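Local structure of putative amidohydrolase/peptidase (Burkholderia cenocepacia, 4WJB) at residues 47-50 and 51-54; 58-61 and 62-66; 172-175 and 176-180; 248-251 and 252-255; 351-354 and 355-358. The protein is a putative zinc-dependent amidohydrolase or peptidase of the M20 family, probably hydrolysing carbon-nitrogen bonds other than peptide bonds. All coordinates share one frame; numbering follows the deposited sequence. Where two conformers were deposited one is given.

How the contacts relate
All five contacts are local, each within a few turns of one helix, and they follow one another along the chain. Contacts 1 and 2 sit at the start and end of helix 49-64, their centres about 17 Å apart. Contact 3, at the start of helix 176-183, packs directly on contact 1 through L47, with about 13 Å between centres. Contact 5 closes helix 345-357, about 28 Å from contact 2 between centres. Contact 4 stands apart, about 49 Å or more from every other centre; it opens helix 251-268, in the M20 dimerisation region. Four contacts thus belong to the zinc-bearing part of the subunit and one to its dimerisation region.

Contact 1: residues 47-50 and 51-54; sequences LTDL and DRES
D51 comes first, and its side chain turns back to L47, just ahead of the N-cap T48: OD2 takes the backbone N-H of L47 at 2.7 Å, a nearly straight bond (170°) that meets the oxygen on its anti side. CG of D51 lies anti to its own backbone N (chi1 -174°), which swings the carboxylate back toward L47. The same oxygen also pairs with R55 a turn further on, so it serves two partners. The backbone N of D51 is the donor in the N-cap bond, reaching OG1 of T48 at 3.2 Å. That hydroxyl is further bonded to the carbonyl of L45, which helps fix its rotation.

R52 gives its backbone N to T48 O at 3.0 Å, while its bent side chain runs alongside D49. There D49 OD1 lies at the edge of the R52 guanidinium, near its plane, 3.4 Å from NH1, a weak, long salt bridge; the firmer partner of that carboxylate is R182. E53 N closes the next turn on D49 O, and the extended E53 side chain brings OE1 to 4.1 Å from CD2 of L50. S54 N then bonds L50 O at 3.1 Å.

This first turn of helix 49-64 lies against helix 176-183: L47 packs on E179, L180 and I183, R52 reaches I183, and the L47 carbonyl accepts from R182.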
loop_
_atom_site.group_PDB
_atom_site.type_symbol
_atom_site.label_atom_id
_atom_site.label_comp_id
_atom_site.label_asym_id
_atom_site.label_seq_id
_atom_site.Cartn_x
_atom_site.Cartn_y
_atom_site.Cartn_z
ATOM N N LEU A 47 -1.601 -6.334 -36.530
ATOM C CA LEU A 47 -0.748 -5.982 -37.666
ATOM C C LEU A 47 0.574 -6.749 -37.717
ATOM O O LEU A 47 1.478 -6.387 -38.474
ATOM C CB LEU A 47 -0.482 -4.475 -37.682
ATOM C CG LEU A 47 -1.774 -3.657 -37.720
ATOM C CD1 LEU A 47 -1.486 -2.169 -37.885
ATOM C CD2 LEU A 47 -2.719 -4.174 -38.815
ATOM N N THR A 48 0.680 -7.814 -36.926
ATOM C CA THR A 48 1.755 -8.785 -37.104
ATOM C C THR A 48 1.449 -9.661 -38.322
ATOM O O THR A 48 0.361 -9.578 -38.887
ATOM C CB THR A 48 1.927 -9.681 -35.864
ATOM O OG1 THR A 48 0.690 -10.362 -35.596
ATOM C CG2 THR A 48 2.330 -8.839 -34.644
ATOM N N ASP A 49 2.399 -10.505 -38.718
ATOM C CA ASP A 49 2.154 -11.452 -39.803
ATOM C C ASP A 49 1.066 -12.461 -39.423
ATOM O O ASP A 49 0.332 -12.952 -40.284
ATOM C CB ASP A 49 3.443 -12.181 -40.190
ATOM C CG ASP A 49 4.320 -11.362 -41.122
ATOM O OD1 ASP A 49 3.808 -10.385 -41.709
ATOM O OD2 ASP A 49 5.513 -11.701 -41.278
ATOM N N LEU A 50 0.959 -12.763 -38.131
ATOM C CA LEU A 50 -0.099 -13.642 -37.644
ATOM C C LEU A 50 -1.470 -12.988 -37.786
ATOM O O LEU A 50 -2.452 -13.652 -38.126
ATOM C CB LEU A 50 0.160 -14.031 -36.185
ATOM C CG LEU A 50 1.303 -15.029 -35.989
ATOM C CD1 LEU A 50 1.653 -15.172 -34.514
ATOM C CD2 LEU A 50 0.947 -16.386 -36.592
ATOM N N ASP A 51 -1.539 -11.686 -37.519
ATOM C CA ASP A 51 -2.776 -10.939 -37.715
ATOM C C ASP A 51 -3.142 -10.929 -39.201
ATOM O O ASP A 51 -4.302 -11.113 -39.573
ATOM C CB ASP A 51 -2.639 -9.507 -37.188
ATOM C CG ASP A 51 -3.947 -8.738 -37.243
ATOM O OD1 ASP A 51 -5.015 -9.386 -37.184
ATOM O OD2 ASP A 51 -3.914 -7.488 -37.334
ATOM N N ARG A 52 -2.131 -10.704 -40.035
ATOM C CA ARG A 52 -2.287 -10.704 -41.488
ATOM C C ARG A 52 -2.830 -12.040 -41.996
ATOM O O ARG A 52 -3.732 -12.075 -42.838
ATOM C CB ARG A 52 -0.941 -10.391 -42.153
ATOM C CG ARG A 52 -0.927 -10.458 -43.679
ATOM C CD ARG A 52 0.503 -10.674 -44.153
ATOM N NE ARG A 52 0.794 -10.033 -45.430
ATOM C CZ ARG A 52 2.019 -9.694 -45.825
ATOM N NH1 ARG A 52 3.063 -9.924 -45.032
ATOM N NH2 ARG A 52 2.203 -9.116 -47.008
ATOM N N GLU A 53 -2.271 -13.134 -41.487
ATOM C CA GLU A 53 -2.719 -14.465 -41.877
ATOM C C GLU A 53 -4.181 -14.659 -41.501
ATOM O O GLU A 53 -4.964 -15.209 -42.274
ATOM C CB GLU A 53 -1.857 -15.549 -41.229
ATOM C CG GLU A 53 -2.255 -16.957 -41.644
ATOM C CD GLU A 53 -1.422 -18.031 -40.971
ATOM O OE1 GLU A 53 -0.487 -17.686 -40.213
ATOM O OE2 GLU A 53 -1.705 -19.224 -41.208
ATOM N N SER A 54 -4.540 -14.189 -40.311
ATOM C CA SER A 54 -5.913 -14.266 -39.831
ATOM C C SER A 54 -6.857 -13.444 -40.705
ATOM O O SER A 54 -7.964 -13.881 -41.044
ATOM C CB SER A 54 -5.992 -13.788 -38.378
ATOM O OG SER A 54 -7.329 -13.826 -37.918
#

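Contact 2: residues 58-61 and 62-66; sequences FVQW and AREAG
A62 N bonds F58 O at 2.8 Å, and R63 N to V59 O and E64 N to Q60 O continue the regular helical series. The A65 N to W61 O bond is weak, as the helix is ending.

One turn apart on the surface, Q60 and E64 approach each other through their side chains, NE2 of Q60 pointing almost straight at OE2 of E64. The modelled separation is very short and Q60 was built in two conformers, so the detail of this bond is doubtful. In the conformer given, OE1 of Q60 accepts from a water at 2.7 Å, and that water in turn accepts from NH1 of R63 at 3.0 Å, bridging the two side chains.

A Schellman motif finishes the helix, with G66 at positive phi as the C-prime residue: its N is bonded to R63 O at 2.8 Å, and the carbonyl of A62 accepts from the backbone N of the residue after G66.

V59 and R63 run side by side, and CG1 of V59, anti to its backbone N (chi1 158°), lies over one face of the R63 guanidinium, off toward its rim, 3.6 Å from NH1. W61 comes within 3.8 Å of E64 OE1 through CD1; its indole also makes a cation-pi contact with R120. F58 and A62 face strand 77-81, and F58 also reaches strand 133-138 and helix 109-124.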
loop_
_atom_site.group_PDB
_atom_site.type_symbol
_atom_site.label_atom_id
_atom_site.label_comp_id
_atom_site.label_asym_id
_atom_site.label_seq_id
_atom_site.Cartn_x
_atom_site.Cartn_y
_atom_site.Cartn_z
ATOM N N PHE A 58 -9.958 -14.835 -43.220
ATOM C CA PHE A 58 -11.317 -14.312 -43.144
ATOM C C PHE A 58 -11.764 -13.799 -44.507
ATOM O O PHE A 58 -12.879 -14.067 -44.961
ATOM C CB PHE A 58 -11.414 -13.190 -42.103
ATOM C CG PHE A 58 -12.714 -12.442 -42.151
ATOM C CD1 PHE A 58 -13.847 -12.968 -41.561
ATOM C CD2 PHE A 58 -12.807 -11.222 -42.809
ATOM C CE1 PHE A 58 -15.058 -12.285 -41.614
ATOM C CE2 PHE A 58 -14.010 -10.536 -42.863
ATOM C CZ PHE A 58 -15.137 -11.072 -42.262
ATOM N N VAL A 59 -10.880 -13.050 -45.150
ATOM C CA VAL A 59 -11.165 -12.478 -46.449
ATOM C C VAL A 59 -11.434 -13.599 -47.453
ATOM O O VAL A 59 -12.374 -13.517 -48.243
ATOM C CB VAL A 59 -10.010 -11.575 -46.921
ATOM C CG1 VAL A 59 -10.025 -11.407 -48.437
ATOM C CG2 VAL A 59 -10.099 -10.223 -46.230
ATOM N N GLN A 60 -10.620 -14.650 -47.414
ATOM C CA GLN A 60 -10.818 -15.781 -48.314
ATOM C C GLN A 60 -12.171 -16.448 -48.066
ATOM O O GLN A 60 -12.910 -16.721 -49.011
ATOM C CB GLN A 60 -9.687 -16.806 -48.169
ATOM C CG GLN A 60 -9.879 -18.080 -49.001
ATOM C CD GLN A 60 -9.787 -17.840 -50.504
ATOM O OE1 GLN A 60 -9.133 -16.900 -50.957
ATOM N NE2 GLN A 60 -10.445 -18.702 -51.285
ATOM N N TRP A 61 -12.504 -16.693 -46.801
ATOM C CA TRP A 61 -13.777 -17.336 -46.474
ATOM C C TRP A 61 -14.979 -16.470 -46.855
ATOM O O TRP A 61 -16.000 -16.978 -47.338
ATOM C CB TRP A 61 -13.841 -17.681 -44.987
ATOM C CG TRP A 61 -12.939 -18.808 -44.582
ATOM C CD1 TRP A 61 -12.282 -19.679 -45.407
ATOM C CD2 TRP A 61 -12.591 -19.181 -43.243
ATOM N NE1 TRP A 61 -11.553 -20.575 -44.659
ATOM C CE2 TRP A 61 -11.724 -20.286 -43.329
ATOM C CE3 TRP A 61 -12.931 -18.685 -41.980
ATOM C CZ2 TRP A 61 -11.191 -20.907 -42.197
ATOM C CZ3 TRP A 61 -12.400 -19.306 -40.853
ATOM C CH2 TRP A 61 -11.540 -20.402 -40.973
ATOM N N ALA A 62 -14.847 -15.164 -46.646
ATOM C CA ALA A 62 -15.913 -14.220 -46.970
ATOM C C ALA A 62 -16.214 -14.196 -48.470
ATOM O O ALA A 62 -17.384 -14.179 -48.883
ATOM C CB ALA A 62 -15.546 -12.835 -46.492
ATOM N N ARG A 63 -15.161 -14.185 -49.281
ATOM C CA ARG A 63 -15.320 -14.181 -50.732
ATOM C C ARG A 63 -15.937 -15.487 -51.207
ATOM O O ARG A 63 -16.825 -15.486 -52.060
ATOM C CB ARG A 63 -13.974 -13.934 -51.420
ATOM C CG ARG A 63 -13.516 -12.483 -51.355
ATOM C CD ARG A 63 -12.070 -12.330 -51.799
ATOM N NE ARG A 63 -11.685 -10.926 -51.938
ATOM C CZ ARG A 63 -10.428 -10.509 -52.049
ATOM N NH1 ARG A 63 -9.434 -11.385 -52.020
ATOM N NH2 ARG A 63 -10.165 -9.217 -52.179
ATOM N N GLU A 64 -15.475 -16.601 -50.646
ATOM C CA GLU A 64 -16.033 -17.912 -50.971
ATOM C C GLU A 64 -17.517 -17.986 -50.613
ATOM O O GLU A 64 -18.269 -18.761 -51.209
ATOM C CB GLU A 64 -15.255 -19.016 -50.250
ATOM C CG GLU A 64 -13.841 -19.215 -50.785
ATOM C CD GLU A 64 -12.994 -20.126 -49.913
ATOM O OE1 GLU A 64 -13.508 -20.646 -48.901
ATOM O OE2 GLU A 64 -11.807 -20.330 -50.248
ATOM N N ALA A 65 -17.932 -17.167 -49.649
ATOM C CA ALA A 65 -19.336 -17.079 -49.260
ATOM C C ALA A 65 -20.069 -15.976 -50.030
ATOM O O ALA A 65 -21.185 -15.594 -49.673
ATOM C CB ALA A 65 -19.455 -16.850 -47.761
ATOM N N GLY A 66 -19.429 -15.459 -51.074
ATOM C CA GLY A 66 -20.074 -14.528 -51.983
ATOM C C GLY A 66 -20.058 -13.066 -51.575
ATOM O O GLY A 66 -20.742 -12.246 -52.187
HETATM O O HOH W 1 -9.319 -14.188 -51.037
#

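Contact 3: residues 172-175 and 176-180; sequences AGRT and IGEEL
T175 and E178 form a capping box at the start of helix 176-183: OG1 of T175, the N-cap, accepts from E178 N at 3.0 Å, and the E178 carboxylate accepts in turn from T175 N. The side chain of E178 is the one to follow. Its CB lies over one face of the R174 guanidinium, offset toward the rim, 3.8 Å from CZ. CG comes to 3.2 Å from T175 OG1, having left CB anti to the carbonyl carbon (chi1 -73°), and from there the chain runs out extended to the backbone of T175. CD passes beside the same hydroxyl. At the tip, OE1 takes the N-H of T175 at 3.1 Å in a nearly straight line (173°), the donor standing well above the carboxylate plane. OE1 also faces NH1 of R174 at 3.4 Å, a salt bridge of charges alone, since it lies well out of the guanidinium plane.

R174, bent twice along its chain, joins E179 to the network as well. E179 OE1 pairs with R145 and R182, and its other oxygen turns to R174 in a salt bridge with NE. E179 OE2 lies near the plane of the guanidinium, at its edge, 3.5 Å from both NE and NH2 of R174, and takes a water's hydrogen at 2.7 Å.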
loop_
_atom_site.group_PDB
_atom_site.type_symbol
_atom_site.label_atom_id
_atom_site.label_comp_id
_atom_site.label_asym_id
_atom_site.label_seq_id
_atom_site.Cartn_x
_atom_site.Cartn_y
_atom_site.Cartn_z
ATOM N N ALA A 172 8.907 -0.737 -31.552
ATOM C CA ALA A 172 9.949 -0.742 -32.573
ATOM C C ALA A 172 9.987 0.575 -33.355
ATOM O O ALA A 172 10.843 0.765 -34.223
ATOM C CB ALA A 172 9.750 -1.918 -33.526
ATOM N N GLY A 173 9.057 1.477 -33.051
ATOM C CA GLY A 173 9.020 2.779 -33.698
ATOM C C GLY A 173 8.222 2.751 -34.987
ATOM O O GLY A 173 8.276 3.674 -35.802
ATOM N N ARG A 174 7.465 1.679 -35.166
ATOM C CA ARG A 174 6.689 1.504 -36.376
ATOM C C ARG A 174 5.251 1.937 -36.144
ATOM O O ARG A 174 4.649 1.588 -35.130
ATOM C CB ARG A 174 6.765 0.048 -36.832
ATOM C CG ARG A 174 8.188 -0.393 -37.138
ATOM C CD ARG A 174 8.641 0.154 -38.479
ATOM N NE ARG A 174 7.922 -0.510 -39.561
ATOM C CZ ARG A 174 7.887 -0.088 -40.820
ATOM N NH1 ARG A 174 8.531 1.015 -41.176
ATOM N NH2 ARG A 174 7.195 -0.775 -41.721
ATOM N N THR A 175 4.709 2.707 -37.083
ATOM C CA THR A 175 3.351 3.226 -36.957
ATOM C C THR A 175 2.311 2.266 -37.531
ATOM O O THR A 175 2.636 1.363 -38.307
ATOM C CB THR A 175 3.193 4.589 -37.663
ATOM O OG1 THR A 175 3.224 4.401 -39.084
ATOM C CG2 THR A 175 4.301 5.545 -37.248
ATOM N N ILE A 176 1.060 2.468 -37.133
ATOM C CA ILE A 176 -0.049 1.672 -37.638
ATOM C C ILE A 176 -0.135 1.806 -39.155
ATOM O O ILE A 176 -0.315 0.816 -39.870
ATOM C CB ILE A 176 -1.381 2.089 -36.975
ATOM C CG1 ILE A 176 -1.492 1.452 -35.584
ATOM C CG2 ILE A 176 -2.578 1.692 -37.845
ATOM C CD1 ILE A 176 -2.793 1.759 -34.854
ATOM N N GLY A 177 0.029 3.031 -39.646
ATOM C CA GLY A 177 0.038 3.279 -41.076
ATOM C C GLY A 177 1.107 2.477 -41.795
ATOM O O GLY A 177 0.847 1.870 -42.835
ATOM N N GLU A 178 2.312 2.464 -41.236
ATOM C CA GLU A 178 3.421 1.746 -41.855
ATOM C C GLU A 178 3.168 0.242 -41.863
ATOM O O GLU A 178 3.433 -0.435 -42.862
ATOM C CB GLU A 178 4.736 2.077 -41.141
ATOM C CG GLU A 178 5.232 3.484 -41.453
ATOM C CD GLU A 178 6.258 4.007 -40.464
ATOM O OE1 GLU A 178 6.585 3.305 -39.484
ATOM O OE2 GLU A 178 6.746 5.134 -40.677
ATOM N N GLU A 179 2.626 -0.275 -40.766
ATOM C CA GLU A 179 2.366 -1.705 -40.657
ATOM C C GLU A 179 1.198 -2.150 -41.541
ATOM O O GLU A 179 1.212 -3.260 -42.085
ATOM C CB GLU A 179 2.109 -2.085 -39.195
ATOM C CG GLU A 179 3.378 -2.120 -38.351
ATOM C CD GLU A 179 4.364 -3.179 -38.827
ATOM O OE1 GLU A 179 4.209 -4.356 -38.437
ATOM O OE2 GLU A 179 5.290 -2.844 -39.594
ATOM N N LEU A 180 0.193 -1.288 -41.684
ATOM C CA LEU A 180 -0.902 -1.545 -42.614
ATOM C C LEU A 180 -0.360 -1.732 -44.030
ATOM O O LEU A 180 -0.765 -2.644 -44.753
ATOM C CB LEU A 180 -1.918 -0.400 -42.583
ATOM C CG LEU A 180 -2.843 -0.342 -41.365
ATOM C CD1 LEU A 180 -3.731 0.899 -41.403
ATOM C CD2 LEU A 180 -3.687 -1.606 -41.266
HETATM O O HOH W 2 7.572 -3.824 -38.592
#

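Contact 4: residues 248-251 and 252-255; sequences RRDA and LVGA
Hydrogen bonds to the side chain of D250 hold the first turn of helix 251-268, part of the M20 dimerisation region. D250 is its N-cap, and one oxygen, OD1, receives two successive backbone N-H groups. The bond from V253 N is the sounder, at 3.1 Å and 154°, and reaches the oxygen from high above the carboxylate plane. The one from L252 N is shorter, at 2.9 Å, but bent and weak. CG of D250 sits anti to its backbone N (chi1 -166°), and this rotation brings OD1 to the N-H groups of L252 and V253.

Backbone bonds carry the turn onward. A255 N meets A251 O at 3.1 Å in ordinary helical fashion, whereas G254 N to D250 O is weak at 3.4 Å.

Van der Waals contact comes from V253, whose side chain crosses that of D250 at about a right angle. Its CG2 methyl lies over one face of the D250 carboxylate, 3.5 Å from its CG, the face from which V253 N also comes. L252 keeps its CB close to OD1 while the rest of its side chain leads away.

D250 is buried against V290 and P291 of its own strand 289-302, while L252 and V253 meet V277 and E263 of the second subunit, where R248 NH1 also bonds T276 OG1. The cost of burying the D250 carboxylate is probably eased in part by the two N-H groups on OD1, one of them weakly bound, and by the positive end of the helix dipole.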
loop_
_atom_site.group_PDB
_atom_site.type_symbol
_atom_site.label_atom_id
_atom_site.label_comp_id
_atom_site.label_asym_id
_atom_site.label_seq_id
_atom_site.Cartn_x
_atom_site.Cartn_y
_atom_site.Cartn_z
ATOM N N ARG A 248 -2.476 10.785 17.859
ATOM C CA ARG A 248 -2.139 10.307 16.521
ATOM C C ARG A 248 -2.933 10.942 15.381
ATOM O O ARG A 248 -4.124 11.235 15.513
ATOM C CB ARG A 248 -2.310 8.789 16.463
ATOM C CG ARG A 248 -1.412 8.043 17.431
ATOM C CD ARG A 248 -1.462 6.555 17.182
ATOM N NE ARG A 248 -0.489 5.836 17.998
ATOM C CZ ARG A 248 -0.182 4.556 17.818
ATOM N NH1 ARG A 248 -0.768 3.865 16.848
ATOM N NH2 ARG A 248 0.715 3.969 18.594
ATOM N N ARG A 249 -2.242 11.147 14.265
ATOM C CA ARG A 249 -2.853 11.548 13.008
ATOM C C ARG A 249 -2.498 10.493 11.967
ATOM O O ARG A 249 -1.683 10.728 11.074
ATOM C CB ARG A 249 -2.372 12.933 12.569
ATOM C CG ARG A 249 -2.792 14.065 13.498
ATOM C CD ARG A 249 -4.306 14.187 13.556
ATOM N NE ARG A 249 -4.744 15.337 14.343
ATOM C CZ ARG A 249 -5.030 15.292 15.641
ATOM N NH1 ARG A 249 -4.923 14.151 16.311
ATOM N NH2 ARG A 249 -5.423 16.388 16.269
ATOM N N ASP A 250 -3.103 9.318 12.112
ATOM C CA ASP A 250 -2.765 8.161 11.293
ATOM C C ASP A 250 -3.456 8.224 9.935
ATOM O O ASP A 250 -4.670 8.050 9.836
ATOM C CB ASP A 250 -3.145 6.872 12.030
ATOM C CG ASP A 250 -2.532 5.628 11.405
ATOM O OD1 ASP A 250 -2.453 5.549 10.156
ATOM O OD2 ASP A 250 -2.155 4.713 12.168
ATOM N N ALA A 251 -2.666 8.464 8.892
ATOM C CA ALA A 251 -3.185 8.578 7.530
ATOM C C ALA A 251 -3.694 7.247 6.980
ATOM O O ALA A 251 -4.605 7.218 6.146
ATOM C CB ALA A 251 -2.114 9.150 6.609
ATOM N N LEU A 252 -3.112 6.144 7.437
ATOM C CA LEU A 252 -3.518 4.833 6.933
ATOM C C LEU A 252 -4.867 4.405 7.504
ATOM O O LEU A 252 -5.653 3.746 6.823
ATOM C CB LEU A 252 -2.455 3.777 7.241
ATOM C CG LEU A 252 -2.747 2.367 6.721
ATOM C CD1 LEU A 252 -3.077 2.380 5.226
ATOM C CD2 LEU A 252 -1.574 1.453 6.990
ATOM N N VAL A 253 -5.142 4.779 8.749
ATOM C CA VAL A 253 -6.438 4.471 9.342
ATOM C C VAL A 253 -7.526 5.267 8.623
ATOM O O VAL A 253 -8.618 4.760 8.371
ATOM C CB VAL A 253 -6.476 4.774 10.854
ATOM C CG1 VAL A 253 -7.894 4.608 11.385
ATOM C CG2 VAL A 253 -5.513 3.859 11.607
ATOM N N GLY A 254 -7.211 6.511 8.275
ATOM C CA GLY A 254 -8.115 7.334 7.497
ATOM C C GLY A 254 -8.442 6.683 6.166
ATOM O O GLY A 254 -9.602 6.635 5.758
ATOM N N ALA A 255 -7.411 6.173 5.499
ATOM C CA ALA A 255 -7.575 5.489 4.228
ATOM C C ALA A 255 -8.437 4.242 4.399
ATOM O O ALA A 255 -9.315 3.979 3.583
ATOM C CB ALA A 255 -6.223 5.127 3.640
#

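Contact 5: residues 351-354 and 355-358; sequences VRDA and ARSL
OD1 of D353 is held by two partners, a bridging water and R356. The water donates to OD1 at 3.1 Å, accepts from NH1 of R352 at 2.9 Å, and takes a further weak bond from NH1 of R356. NH1 of R356 also forms a salt bridge with D353 OD1 at 3.6 Å, long but with the oxygen lying in the guanidinium plane, at its edge. One water therefore ties two arginines to a single aspartate.

R352 has its stronger polar partners elsewhere: NH2 pairs with D364 of strand 362-367 and NH1 with D349, a turn earlier. A second water donates to D353 O at 2.8 Å and also lies beside the hydroxyl of S357, a residue built in two conformers.

These residues form the last turns of helix 345-357, where the i to i+4 bonds run on to the end. A355 N meets V351 O in a nearly straight bond (N-H...O 173°), and R356 N and S357 N continue the series on R352 O and D353 O. L358 N still reaches A354 O, at 3.1 Å though less straight.

R352 and R356 lie side by side, pointing the same way. CD of R352 comes over one face of the R356 guanidinium, 3.4 Å from NH1, with CG beside it toward the rim. The kink in R352 at chi3 (-62°) turns its own guanidinium aside, and the two groups are tilted 44° to each other. V351 and A355 pack on strand 217-234, while A354 and L358 rest on R415 of helix 403-421.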
loop_
_atom_site.group_PDB
_atom_site.type_symbol
_atom_site.label_atom_id
_atom_site.label_comp_id
_atom_site.label_asym_id
_atom_site.label_seq_id
_atom_site.Cartn_x
_atom_site.Cartn_y
_atom_site.Cartn_z
ATOM N N VAL A 351 -32.326 -7.915 -29.950
ATOM C CA VAL A 351 -31.530 -8.983 -29.354
ATOM C C VAL A 351 -32.359 -9.824 -28.382
ATOM O O VAL A 351 -32.368 -11.055 -28.464
ATOM C CB VAL A 351 -30.299 -8.414 -28.608
ATOM C CG1 VAL A 351 -29.655 -9.484 -27.731
ATOM C CG2 VAL A 351 -29.296 -7.843 -29.598
ATOM N N ARG A 352 -33.060 -9.156 -27.470
ATOM C CA ARG A 352 -33.878 -9.861 -26.489
ATOM C C ARG A 352 -34.959 -10.690 -27.179
ATOM O O ARG A 352 -35.179 -11.850 -26.832
ATOM C CB ARG A 352 -34.514 -8.881 -25.503
ATOM C CG ARG A 352 -35.218 -9.568 -24.348
ATOM C CD ARG A 352 -35.886 -8.573 -23.408
ATOM N NE ARG A 352 -34.934 -7.658 -22.783
ATOM C CZ ARG A 352 -34.788 -6.383 -23.127
ATOM N NH1 ARG A 352 -35.533 -5.866 -24.096
ATOM N NH2 ARG A 352 -33.900 -5.623 -22.501
ATOM N N ASP A 353 -35.627 -10.094 -28.160
ATOM C CA ASP A 353 -36.666 -10.799 -28.902
ATOM C C ASP A 353 -36.099 -12.025 -29.604
ATOM O O ASP A 353 -36.747 -13.066 -29.665
ATOM C CB ASP A 353 -37.333 -9.869 -29.918
ATOM C CG ASP A 353 -38.159 -8.778 -29.257
ATOM O OD1 ASP A 353 -38.443 -8.896 -28.044
ATOM O OD2 ASP A 353 -38.527 -7.805 -29.949
ATOM N N ALA A 354 -34.882 -11.905 -30.125
ATOM C CA ALA A 354 -34.237 -13.028 -30.795
ATOM C C ALA A 354 -34.013 -14.188 -29.822
ATOM O O ALA A 354 -34.407 -15.322 -30.103
ATOM C CB ALA A 354 -32.920 -12.593 -31.425
ATOM N N ALA A 355 -33.391 -13.893 -28.682
ATOM C CA ALA A 355 -33.150 -14.901 -27.650
ATOM C C ALA A 355 -34.448 -15.608 -27.255
ATOM O O ALA A 355 -34.482 -16.832 -27.119
ATOM C CB ALA A 355 -32.496 -14.263 -26.423
ATOM N N ARG A 356 -35.512 -14.830 -27.082
ATOM C CA ARG A 356 -36.829 -15.378 -26.764
ATOM C C ARG A 356 -37.335 -16.372 -27.799
ATOM O O ARG A 356 -37.750 -17.482 -27.460
ATOM C CB ARG A 356 -37.854 -14.253 -26.625
ATOM C CG ARG A 356 -37.683 -13.398 -25.393
ATOM C CD ARG A 356 -38.958 -12.635 -25.104
ATOM N NE ARG A 356 -38.918 -12.013 -23.787
ATOM C CZ ARG A 356 -38.847 -10.703 -23.580
ATOM N NH1 ARG A 356 -38.818 -9.868 -24.613
ATOM N NH2 ARG A 356 -38.812 -10.227 -22.341
ATOM N N SER A 357 -37.303 -15.960 -29.063
ATOM C CA SER A 357 -37.813 -16.772 -30.160
ATOM C C SER A 357 -37.047 -18.085 -30.278
ATOM O O SER A 357 -37.583 -19.085 -30.756
ATOM C CB SER A 357 -37.735 -15.993 -31.474
ATOM O OG SER A 357 -38.389 -14.740 -31.363
ATOM N N LEU A 358 -35.795 -18.077 -29.832
ATOM C CA LEU A 358 -34.949 -19.262 -29.895
ATOM C C LEU A 358 -35.088 -20.129 -28.647
ATOM O O LEU A 358 -34.446 -21.173 -28.535
ATOM C CB LEU A 358 -33.488 -18.858 -30.081
ATOM C CG LEU A 358 -33.110 -18.335 -31.466
ATOM C CD1 LEU A 358 -31.774 -17.605 -31.392
ATOM C CD2 LEU A 358 -33.049 -19.485 -32.456
HETATM O O HOH W 3 -37.613 -6.928 -25.805
HETATM O O HOH W 4 -39.512 -13.057 -29.933
#